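Local atomic coordinates of extracellular solute-binding protein family 1 (PDB entry 5IXP), a protein that probably captures a solute outside the cell and delivers it to an ABC transporter, as other extracellular solute-binding proteins do. Residues 301-304 with 308-311; 315-320 with 341-346; 10-15 with 109-114; 61-66 with 96-101. All blocks are in the same frame, centred on the assembly; numbering follows the deposited sequence. Where two conformers were deposited one is given.

How the contacts relate
Contacts 1, 2 and 3 adjoin one another: the 310-311 strand of contact 1 pairs antiparallel with the 108-121 strand of contact 3, and Y317 of contact 2 packs on F310 and on I113. Contact 4 stands apart, about 5 Å from contact 3 at the nearest atoms, though it reaches the same sheet. Contacts 1 to 3 are largely buried, whereas contact 4 is half open at V63 and S98. Their chemistry differs accordingly. Contact 1 combines weak helix-end hydrogen bonds with aromatic packing, contact 2 rests on one tyrosine, contact 3 on a threonine methyl met by a tyrosine hydroxyl and, more loosely, a phenylalanine ring, and contact 4 on aliphatic packing between two turns stiffened by their own side-chain hydrogen bonds.

Contact 1: residues 301-304 with 308-311; sequences IKVF and GSFP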
loop_
_atom_site.group_PDB
_atom_site.type_symbol
_atom_site.label_atom_id
_atom_site.label_comp_id
_atom_site.label_asym_id
_atom_site.label_seq_id
_atom_site.Cartn_x
_atom_site.Cartn_y
_atom_site.Cartn_z
ATOM N N ILE A 301 -6.080 16.880 -5.099
ATOM C CA ILE A 301 -7.512 16.840 -5.389
ATOM C C ILE A 301 -7.756 16.684 -6.887
ATOM O O ILE A 301 -8.619 15.904 -7.308
ATOM C CB ILE A 301 -8.208 18.088 -4.823
ATOM C CG1 ILE A 301 -8.212 18.021 -3.293
ATOM C CG2 ILE A 301 -9.627 18.206 -5.395
ATOM C CD1 ILE A 301 -8.548 19.322 -2.627
ATOM N N LYS A 302 -7.002 17.411 -7.720
ATOM C CA LYS A 302 -7.171 17.265 -9.165
ATOM C C LYS A 302 -6.891 15.835 -9.612
ATOM O O LYS A 302 -7.628 15.279 -10.437
ATOM C CB LYS A 302 -6.260 18.240 -9.909
ATOM C CG LYS A 302 -6.607 19.689 -9.701
ATOM C CD LYS A 302 -5.514 20.563 -10.296
ATOM C CE LYS A 302 -5.616 22.000 -9.844
ATOM N NZ LYS A 302 -4.374 22.747 -10.175
ATOM N N VAL A 303 -5.829 15.224 -9.075
ATOM C CA VAL A 303 -5.491 13.846 -9.420
ATOM C C VAL A 303 -6.582 12.897 -8.940
ATOM O O VAL A 303 -6.968 11.961 -9.652
ATOM C CB VAL A 303 -4.113 13.480 -8.828
ATOM C CG1 VAL A 303 -3.841 11.981 -8.946
ATOM C CG2 VAL A 303 -2.986 14.312 -9.500
ATOM N N PHE A 304 -7.094 13.123 -7.726
ATOM C CA PHE A 304 -8.197 12.312 -7.217
ATOM C C PHE A 304 -9.391 12.333 -8.172
ATOM O O PHE A 304 -9.983 11.288 -8.460
ATOM C CB PHE A 304 -8.611 12.810 -5.829
ATOM C CG PHE A 304 -9.839 12.133 -5.281
ATOM C CD1 PHE A 304 -9.762 10.851 -4.760
ATOM C CD2 PHE A 304 -11.067 12.792 -5.262
ATOM C CE1 PHE A 304 -10.894 10.223 -4.243
ATOM C CE2 PHE A 304 -12.197 12.172 -4.748
ATOM C CZ PHE A 304 -12.111 10.890 -4.238
ATOM N N GLY A 308 -8.624 9.016 -9.529
ATOM C CA GLY A 308 -9.141 8.357 -8.339
ATOM C C GLY A 308 -8.133 8.094 -7.237
ATOM O O GLY A 308 -8.503 7.513 -6.205
ATOM N N SER A 309 -6.875 8.485 -7.419
ATOM C CA SER A 309 -5.853 8.248 -6.407
ATOM C C SER A 309 -6.179 8.982 -5.112
ATOM O O SER A 309 -6.543 10.160 -5.121
ATOM C CB SER A 309 -4.502 8.709 -6.930
ATOM O OG SER A 309 -4.230 8.106 -8.178
ATOM N N PHE A 310 -6.013 8.287 -3.983
ATOM C CA PHE A 310 -6.471 8.884 -2.727
ATOM C C PHE A 310 -5.392 9.801 -2.145
ATOM O O PHE A 310 -4.234 9.378 -2.009
ATOM C CB PHE A 310 -6.853 7.811 -1.708
ATOM C CG PHE A 310 -7.663 8.352 -0.580
ATOM C CD1 PHE A 310 -9.022 8.572 -0.740
ATOM C CD2 PHE A 310 -7.059 8.716 0.615
ATOM C CE1 PHE A 310 -9.789 9.111 0.298
ATOM C CE2 PHE A 310 -7.818 9.250 1.663
ATOM C CZ PHE A 310 -9.183 9.453 1.496
ATOM N N PRO A 311 -5.724 11.049 -1.803
ATOM C CA PRO A 311 -4.689 12.004 -1.368
ATOM C C PRO A 311 -4.035 11.601 -0.056
ATOM O O PRO A 311 -4.646 10.966 0.804
ATOM C CB PRO A 311 -5.463 13.318 -1.195
ATOM C CG PRO A 311 -6.648 13.181 -2.094
ATOM C CD PRO A 311 -7.027 11.706 -1.995
#
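G308 ends helix 297-307, meeting the carbonyls of V303 and F304, a glycine-terminated helix leading into the short strand 310-311. The backbone N of G308 is shared between two carbonyls of the last turns, F304 O at 2.9 Å and V303 O at 3.4 Å, and both bonds are weak and bent. The positive phi of G308 (91°) then turns the chain back along the helix. S309 follows: its CB lies against the CG1 methyl of V303, while its carbonyl oxygen meets the edge of the F304 ring, S309 O being 3.3 Å from F304 CD1 and near the ring plane. F304 presents that edge because CG stands anti to the backbone N (chi1 174°), which swings the ring off the helix beside the returning chain. F310 comes next and turns its CB away from the helix, so that its ring has just a slight contact with F304, CE1 of F304 to CD1 of F310 at 4.3 Å. Cutting F304 back to an alanine would probably leave a gap beside S309 O and P311 CD and strip F310 of its contact with the helix. P311 closes the walk: its CD touches F304 CD1 at 4.0 Å and also sits 3.7 Å above one face of the F310 ring, displaced toward the rim.

Contact 2: residues 315-320 with 341-346; sequences DAYESE and NRANNV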
loop_
_atom_site.group_PDB
_atom_site.type_symbol
_atom_site.label_atom_id
_atom_site.label_comp_id
_atom_site.label_asym_id
_atom_site.label_seq_id
_atom_site.Cartn_x
_atom_site.Cartn_y
_atom_site.Cartn_z
ATOM N N ASP A 315 -5.190 18.435 4.144
ATOM C CA ASP A 315 -6.120 19.491 3.754
ATOM C C ASP A 315 -7.123 19.004 2.719
ATOM O O ASP A 315 -8.246 19.515 2.665
ATOM C CB ASP A 315 -5.375 20.704 3.194
ATOM C CG ASP A 315 -4.667 21.507 4.261
ATOM O OD1 ASP A 315 -4.846 21.202 5.450
ATOM O OD2 ASP A 315 -3.921 22.451 3.900
ATOM N N ALA A 316 -6.732 18.051 1.868
ATOM C CA ALA A 316 -7.656 17.543 0.865
ATOM C C ALA A 316 -8.863 16.870 1.502
ATOM O O ALA A 316 -9.924 16.790 0.870
ATOM C CB ALA A 316 -6.940 16.564 -0.079
ATOM N N TYR A 317 -8.731 16.394 2.742
ATOM C CA TYR A 317 -9.844 15.725 3.408
ATOM C C TYR A 317 -10.913 16.704 3.864
ATOM O O TYR A 317 -11.985 16.267 4.291
ATOM C CB TYR A 317 -9.352 14.915 4.612
ATOM C CG TYR A 317 -8.258 13.911 4.298
ATOM C CD1 TYR A 317 -8.044 13.453 2.998
ATOM C CD2 TYR A 317 -7.441 13.419 5.310
ATOM C CE1 TYR A 317 -7.043 12.536 2.718
ATOM C CE2 TYR A 317 -6.442 12.506 5.042
ATOM C CZ TYR A 317 -6.243 12.067 3.743
ATOM O OH TYR A 317 -5.242 11.152 3.481
ATOM N N GLU A 318 -10.649 18.003 3.794
ATOM C CA GLU A 318 -11.670 19.005 4.059
ATOM C C GLU A 318 -12.445 19.371 2.806
ATOM O O GLU A 318 -13.372 20.188 2.880
ATOM C CB GLU A 318 -11.048 20.275 4.663
ATOM C CG GLU A 318 -9.971 20.021 5.700
ATOM C CD GLU A 318 -10.509 19.884 7.112
ATOM O OE1 GLU A 318 -11.606 19.315 7.293
ATOM O OE2 GLU A 318 -9.821 20.347 8.049
ATOM N N SER A 319 -12.091 18.795 1.664
ATOM C CA SER A 319 -12.747 19.110 0.405
ATOM C C SER A 319 -13.954 18.211 0.203
ATOM O O SER A 319 -13.842 16.986 0.309
ATOM C CB SER A 319 -11.794 18.932 -0.768
ATOM O OG SER A 319 -12.509 19.053 -1.982
ATOM N N GLU A 320 -15.096 18.819 -0.120
ATOM C CA GLU A 320 -16.270 18.032 -0.471
ATOM C C GLU A 320 -16.021 17.159 -1.692
ATOM O O GLU A 320 -16.699 16.142 -1.854
ATOM C CB GLU A 320 -17.480 18.944 -0.709
ATOM N N ASN A 341 -11.355 8.408 7.132
ATOM C CA ASN A 341 -11.197 7.786 8.445
ATOM C C ASN A 341 -10.097 6.734 8.433
ATOM O O ASN A 341 -9.284 6.665 9.364
ATOM C CB ASN A 341 -12.513 7.155 8.901
ATOM C CG ASN A 341 -13.569 8.182 9.225
ATOM O OD1 ASN A 341 -13.263 9.350 9.467
ATOM N ND2 ASN A 341 -14.827 7.745 9.256
ATOM N N ARG A 342 -10.053 5.904 7.387
ATOM C CA ARG A 342 -9.045 4.844 7.341
ATOM C C ARG A 342 -7.640 5.425 7.243
ATOM O O ARG A 342 -6.705 4.903 7.857
ATOM C CB ARG A 342 -9.316 3.885 6.176
ATOM C CG ARG A 342 -10.665 3.153 6.247
ATOM C CD ARG A 342 -10.748 2.158 7.408
ATOM N NE ARG A 342 -11.229 2.740 8.662
ATOM C CZ ARG A 342 -10.550 2.715 9.811
ATOM N NH1 ARG A 342 -11.077 3.252 10.903
ATOM N NH2 ARG A 342 -9.350 2.147 9.881
ATOM N N ALA A 343 -7.471 6.515 6.494
ATOM C CA ALA A 343 -6.156 7.139 6.405
ATOM C C ALA A 343 -5.755 7.758 7.736
ATOM O O ALA A 343 -4.594 7.646 8.157
ATOM C CB ALA A 343 -6.141 8.192 5.296
ATOM N N ASN A 344 -6.704 8.408 8.416
ATOM C CA ASN A 344 -6.402 9.075 9.678
ATOM C C ASN A 344 -6.064 8.094 10.789
ATOM O O ASN A 344 -5.497 8.503 11.806
ATOM C CB ASN A 344 -7.576 9.957 10.113
ATOM C CG ASN A 344 -7.617 11.274 9.367
ATOM O OD1 ASN A 344 -6.584 11.779 8.945
ATOM N ND2 ASN A 344 -8.809 11.843 9.213
ATOM N N ASN A 345 -6.400 6.818 10.631
ATOM C CA ASN A 345 -6.168 5.852 11.694
ATOM C C ASN A 345 -5.019 4.904 11.395
ATOM O O ASN A 345 -4.809 3.937 12.144
ATOM C CB ASN A 345 -7.461 5.104 11.991
ATOM C CG ASN A 345 -8.398 5.936 12.850
ATOM O OD1 ASN A 345 -8.196 6.052 14.061
ATOM N ND2 ASN A 345 -9.400 6.560 12.224
ATOM N N VAL A 346 -4.256 5.173 10.337
ATOM C CA VAL A 346 -3.029 4.435 10.091
ATOM C C VAL A 346 -1.976 4.892 11.087
ATOM O O VAL A 346 -1.816 6.093 11.341
ATOM C CB VAL A 346 -2.547 4.638 8.645
ATOM C CG1 VAL A 346 -1.156 4.027 8.449
ATOM C CG2 VAL A 346 -3.532 4.035 7.671
#
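Y317 reaches A343 and N344 with its ring and hydroxyl, and carries all of the contact from its side. From a 3-10 turn, residues 315-318, its CB points at helix 335-344; CG lies anti to the carbonyl carbon (chi1 -55°), and the ring extends to the last turn of that helix. Along one edge, CD2 and then CE2 pass the side-chain oxygen of N344, with CE2 4.0 Å from N344 OD1. The oxygen lies near the ring plane, and the amide is turned 72° against the ring as the two side chains slide past each other in opposite directions. The ring also packs against that of F310, the two planes inclined to each other. CZ of Y317 approaches the A343 methyl CB at 4.2 Å, and the hydroxyl comes closer still, Y317 OH to A343 CB at 3.6 Å. That buried hydroxyl gives its hydrogen bond to the backbone O of P311. A phenylalanine here would probably cost P311 O its hydroxyl partner and cut the tie to the strand. At the helix end, N345 folds its side chain back, ND2 to N341 O at 2.9 Å and 160°, which holds the final turn closed. A343 also rests on I113 and P115. The whole is helix-on-sheet packing in the alpha/beta solute-binding protein fold: an aromatic residue from a 3-10 turn fills the angle between a helix end and strands 108-121 and 310-311.

Contact 3: residues 10-15 with 109-114; sequences NEFGYS and YGTDIG
E11 OE2 accepts the backbone N-H of G13 at 2.8 Å (152°), using its anti lone pair, and so braces the loop from which F12 and Y14 reach T111. The other carboxylate oxygen, E11 OE1, forms a salt bridge with R34, which is likely to keep the glutamate ionised. G13 has positive phi (75°), a conformation that favours glycine, and the bend sets F12 and Y14 on the same side of the loop. The two support each other: CB of F12 lies 3.9 Å above the centre of the Y14 ring, and CZ of Y14 approaches the edge of the F12 ring in its plane. Both then converge on a single methyl group of the strand. T111 has CG2 anti to its carbonyl carbon, with OG1 between the backbone N and the carbonyl carbon (chi1 66°), and the methyl faces the loop. Y14 crosses T111 at about a right angle and brings its hydroxyl end to the methyl, Y14 OH to T111 CG2 at 3.2 Å, a close approach. The F12 ring is a looser neighbour, with CE2 4.2 Å from T111 CG2. T111 also packs on S273 and L275 of the adjacent strand 269-276. Y14 lies against L275 and against L294 of helix 284-294, while F9 meets the F12 ring edge-to-face, so the loop between strand 2-8 and helix 15-24 is wedged onto the central sheet of the alpha/beta solute-binding protein fold.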
loop_
_atom_site.group_PDB
_atom_site.type_symbol
_atom_site.label_atom_id
_atom_site.label_comp_id
_atom_site.label_asym_id
_atom_site.label_seq_id
_atom_site.Cartn_x
_atom_site.Cartn_y
_atom_site.Cartn_z
ATOM N N ASN A 10 2.828 3.651 -14.419
ATOM C CA ASN A 10 1.372 3.535 -14.403
ATOM C C ASN A 10 0.779 4.907 -14.710
ATOM O O ASN A 10 1.290 5.601 -15.591
ATOM C CB ASN A 10 0.882 2.965 -13.070
ATOM C CG ASN A 10 1.337 1.521 -12.853
ATOM O OD1 ASN A 10 1.502 0.756 -13.812
ATOM N ND2 ASN A 10 1.542 1.143 -11.592
ATOM N N GLU A 11 -0.263 5.339 -14.007
ATOM C CA GLU A 11 -0.895 6.620 -14.334
ATOM C C GLU A 11 -0.930 7.520 -13.104
ATOM O O GLU A 11 -1.820 7.396 -12.250
ATOM C CB GLU A 11 -2.296 6.420 -14.905
ATOM C CG GLU A 11 -2.935 7.744 -15.339
ATOM C CD GLU A 11 -2.033 8.534 -16.286
ATOM O OE1 GLU A 11 -1.918 8.143 -17.469
ATOM O OE2 GLU A 11 -1.414 9.528 -15.842
ATOM N N PHE A 12 0.019 8.459 -13.035
ATOM C CA PHE A 12 0.021 9.434 -11.955
ATOM C C PHE A 12 -1.040 10.514 -12.131
ATOM O O PHE A 12 -1.333 11.232 -11.169
ATOM C CB PHE A 12 1.413 10.067 -11.824
ATOM C CG PHE A 12 2.355 9.256 -10.971
ATOM C CD1 PHE A 12 2.624 7.943 -11.290
ATOM C CD2 PHE A 12 2.954 9.802 -9.846
ATOM C CE1 PHE A 12 3.480 7.176 -10.511
ATOM C CE2 PHE A 12 3.812 9.047 -9.054
ATOM C CZ PHE A 12 4.065 7.718 -9.389
ATOM N N GLY A 13 -1.632 10.637 -13.316
ATOM C CA GLY A 13 -2.668 11.635 -13.517
ATOM C C GLY A 13 -2.161 13.055 -13.625
ATOM O O GLY A 13 -2.933 13.997 -13.411
ATOM N N TYR A 14 -0.890 13.242 -13.983
ATOM C CA TYR A 14 -0.248 14.554 -13.956
ATOM C C TYR A 14 -0.342 15.326 -15.272
ATOM O O TYR A 14 0.106 16.477 -15.319
ATOM C CB TYR A 14 1.233 14.405 -13.602
ATOM C CG TYR A 14 1.552 14.077 -12.161
ATOM C CD1 TYR A 14 2.855 13.748 -11.792
ATOM C CD2 TYR A 14 0.572 14.142 -11.157
ATOM C CE1 TYR A 14 3.187 13.468 -10.476
ATOM C CE2 TYR A 14 0.899 13.852 -9.824
ATOM C CZ TYR A 14 2.214 13.520 -9.499
ATOM O OH TYR A 14 2.569 13.240 -8.197
ATOM N N SER A 15 -0.884 14.737 -16.340
ATOM C CA SER A 15 -0.758 15.363 -17.663
ATOM C C SER A 15 -1.284 16.799 -17.680
ATOM O O SER A 15 -0.622 17.707 -18.204
ATOM C CB SER A 15 -1.476 14.525 -18.720
ATOM O OG SER A 15 -0.812 13.282 -18.896
ATOM N N TYR A 109 8.572 13.427 -1.532
ATOM C CA TYR A 109 7.294 14.083 -1.288
ATOM C C TYR A 109 6.163 13.127 -1.655
ATOM O O TYR A 109 6.107 12.637 -2.788
ATOM C CB TYR A 109 7.178 15.360 -2.117
ATOM C CG TYR A 109 7.986 16.534 -1.612
ATOM C CD1 TYR A 109 8.251 16.693 -0.253
ATOM C CD2 TYR A 109 8.442 17.512 -2.492
ATOM C CE1 TYR A 109 8.956 17.792 0.223
ATOM C CE2 TYR A 109 9.160 18.615 -2.031
ATOM C CZ TYR A 109 9.416 18.746 -0.675
ATOM O OH TYR A 109 10.126 19.845 -0.218
ATOM N N GLY A 110 5.246 12.901 -0.716
ATOM C CA GLY A 110 4.250 11.853 -0.897
ATOM C C GLY A 110 3.160 12.213 -1.900
ATOM O O GLY A 110 2.617 13.325 -1.902
ATOM N N THR A 111 2.835 11.241 -2.765
ATOM C CA THR A 111 1.720 11.391 -3.689
ATOM C C THR A 111 0.491 10.727 -3.076
ATOM O O THR A 111 -0.024 11.227 -2.072
ATOM C CB THR A 111 2.062 10.825 -5.077
ATOM O OG1 THR A 111 2.239 9.403 -5.011
ATOM C CG2 THR A 111 3.357 11.464 -5.598
ATOM N N ASP A 112 0.007 9.615 -3.638
ATOM C CA ASP A 112 -1.223 9.024 -3.122
ATOM C C ASP A 112 -0.925 7.976 -2.038
ATOM O O ASP A 112 0.232 7.697 -1.700
ATOM C CB ASP A 112 -2.051 8.434 -4.267
ATOM C CG ASP A 112 -1.342 7.289 -4.990
ATOM O OD1 ASP A 112 -0.106 7.160 -4.870
ATOM O OD2 ASP A 112 -2.030 6.516 -5.697
ATOM N N ILE A 113 -1.993 7.404 -1.463
ATOM C CA ILE A 113 -1.890 6.342 -0.463
ATOM C C ILE A 113 -2.964 5.293 -0.732
ATOM O O ILE A 113 -3.888 5.500 -1.521
ATOM C CB ILE A 113 -2.029 6.867 0.987
ATOM C CG1 ILE A 113 -3.199 7.858 1.109
ATOM C CG2 ILE A 113 -0.710 7.477 1.467
ATOM C CD1 ILE A 113 -3.591 8.161 2.582
ATOM N N GLY A 114 -2.847 4.162 -0.034
ATOM C CA GLY A 114 -3.844 3.119 -0.097
ATOM C C GLY A 114 -4.379 2.772 1.278
ATOM O O GLY A 114 -4.170 1.662 1.785
#

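Contact 4: residues 61-66 with 96-101; sequences MEVSWI and VASATT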
loop_
_atom_site.group_PDB
_atom_site.type_symbol
_atom_site.label_atom_id
_atom_site.label_comp_id
_atom_site.label_asym_id
_atom_site.label_seq_id
_atom_site.Cartn_x
_atom_site.Cartn_y
_atom_site.Cartn_z
HETATM N N MSE A 61 8.720 6.984 -7.012
HETATM C CA MSE A 61 9.104 5.811 -6.240
HETATM C C MSE A 61 7.888 5.295 -5.490
HETATM O O MSE A 61 7.238 6.062 -4.764
HETATM C CB MSE A 61 10.217 6.181 -5.258
HETATM C CG MSE A 61 11.217 5.118 -4.993
HETATM SE SE MSE A 61 12.801 5.935 -4.318
HETATM C CE MSE A 61 13.837 6.335 -5.892
ATOM N N GLU A 62 7.572 4.011 -5.652
ATOM C CA GLU A 62 6.511 3.415 -4.852
ATOM C C GLU A 62 7.018 3.137 -3.439
ATOM O O GLU A 62 8.211 2.871 -3.215
ATOM C CB GLU A 62 5.988 2.121 -5.493
ATOM C CG GLU A 62 4.492 1.883 -5.275
ATOM C CD GLU A 62 4.180 0.881 -4.162
ATOM O OE1 GLU A 62 5.110 0.248 -3.635
ATOM O OE2 GLU A 62 2.994 0.715 -3.826
ATOM N N VAL A 63 6.095 3.202 -2.473
ATOM C CA VAL A 63 6.513 3.080 -1.080
ATOM C C VAL A 63 7.150 1.723 -0.807
ATOM O O VAL A 63 8.001 1.602 0.085
ATOM C CB VAL A 63 5.333 3.347 -0.123
ATOM C CG1 VAL A 63 4.254 2.261 -0.259
ATOM C CG2 VAL A 63 5.850 3.472 1.313
ATOM N N SER A 64 6.789 0.689 -1.569
ATOM C CA SER A 64 7.373 -0.610 -1.244
ATOM C C SER A 64 8.832 -0.731 -1.670
ATOM O O SER A 64 9.506 -1.668 -1.226
ATOM C CB SER A 64 6.566 -1.751 -1.864
ATOM O OG SER A 64 6.675 -1.734 -3.275
ATOM N N TRP A 65 9.330 0.187 -2.513
ATOM C CA TRP A 65 10.730 0.198 -2.942
ATOM C C TRP A 65 11.605 1.125 -2.124
ATOM O O TRP A 65 12.831 0.972 -2.148
ATOM C CB TRP A 65 10.896 0.678 -4.393
ATOM C CG TRP A 65 9.886 0.279 -5.364
ATOM C CD1 TRP A 65 9.109 -0.831 -5.333
ATOM C CD2 TRP A 65 9.526 0.998 -6.550
ATOM N NE1 TRP A 65 8.272 -0.849 -6.418
ATOM C CE2 TRP A 65 8.511 0.264 -7.184
ATOM C CE3 TRP A 65 9.959 2.197 -7.127
ATOM C CZ2 TRP A 65 7.923 0.684 -8.368
ATOM C CZ3 TRP A 65 9.380 2.615 -8.297
ATOM C CH2 TRP A 65 8.372 1.857 -8.916
ATOM N N ILE A 66 11.014 2.128 -1.472
ATOM C CA ILE A 66 11.793 3.264 -0.988
ATOM C C ILE A 66 12.775 2.857 0.108
ATOM O O ILE A 66 13.780 3.554 0.316
ATOM C CB ILE A 66 10.857 4.408 -0.552
ATOM C CG1 ILE A 66 11.638 5.725 -0.461
ATOM C CG2 ILE A 66 10.140 4.076 0.748
ATOM C CD1 ILE A 66 10.755 6.965 -0.402
ATOM N N VAL A 96 5.043 11.029 5.636
ATOM C CA VAL A 96 6.352 11.679 5.653
ATOM C C VAL A 96 7.408 10.723 6.181
ATOM O O VAL A 96 8.517 10.631 5.636
ATOM C CB VAL A 96 6.308 12.966 6.499
ATOM C CG1 VAL A 96 7.696 13.600 6.574
ATOM C CG2 VAL A 96 5.296 13.941 5.953
ATOM N N ALA A 97 7.073 9.986 7.245
ATOM C CA ALA A 97 8.056 9.146 7.924
ATOM C C ALA A 97 8.608 8.069 7.000
ATOM O O ALA A 97 9.793 7.721 7.084
ATOM C CB ALA A 97 7.425 8.512 9.172
ATOM N N SER A 98 7.772 7.526 6.111
ATOM C CA SER A 98 8.222 6.434 5.252
ATOM C C SER A 98 9.264 6.880 4.237
ATOM O O SER A 98 9.963 6.027 3.680
ATOM C CB SER A 98 7.038 5.794 4.523
ATOM O OG SER A 98 6.112 5.217 5.433
ATOM N N ALA A 99 9.383 8.185 3.980
ATOM C CA ALA A 99 10.412 8.725 3.098
ATOM C C ALA A 99 11.469 9.511 3.868
ATOM O O ALA A 99 12.177 10.339 3.279
ATOM C CB ALA A 99 9.781 9.605 2.012
ATOM N N THR A 100 11.590 9.268 5.171
ATOM C CA THR A 100 12.568 9.936 6.022
ATOM C C THR A 100 13.595 8.917 6.492
ATOM O O THR A 100 13.232 7.821 6.932
ATOM C CB THR A 100 11.890 10.599 7.225
ATOM O OG1 THR A 100 10.874 11.486 6.761
ATOM C CG2 THR A 100 12.901 11.400 8.057
ATOM N N THR A 101 14.871 9.279 6.386
ATOM C CA THR A 101 15.957 8.414 6.813
ATOM C C THR A 101 16.044 8.385 8.333
ATOM O O THR A 101 15.443 9.199 9.036
ATOM C CB THR A 101 17.290 8.902 6.262
ATOM O OG1 THR A 101 17.606 10.163 6.865
ATOM C CG2 THR A 101 17.216 9.061 4.742
#
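I66 and A99 form the tight half of this contact, with CD1 of I66 3.7 Å from the CB of A99, both residues buried. The I66 side chain reaches there with CG1 anti to the backbone N (chi1 -163°), while its other branch, CG2, lies 3.5 Å from S98 O. On the looser side, V63 and S98 are partly exposed, and only a light touch joins them, V63 CG2 to S98 CB at 4.1 Å; the serine hydroxyl turns back to its own helix, bonding to W94 O. The joined parts are a turn at the end of strand 58-62, running into helix 66-70, and the last turn of helix 93-98, both beside strand 269-276 of the alpha/beta core, where S98 and A99 touch Y274. Each turn is tied within itself. E62 OE1 is gripped from opposite faces of its plane by S64 OG (2.6 Å) and S64 N (2.7 Å), the hydroxyl arriving nearly along the C-O bond direction. Across the contact, V96 O likewise accepts two donors from opposite faces, A99 N and T100 OG1; the T100 hydroxyl, 2.7 Å away, sits well above the carbonyl plane.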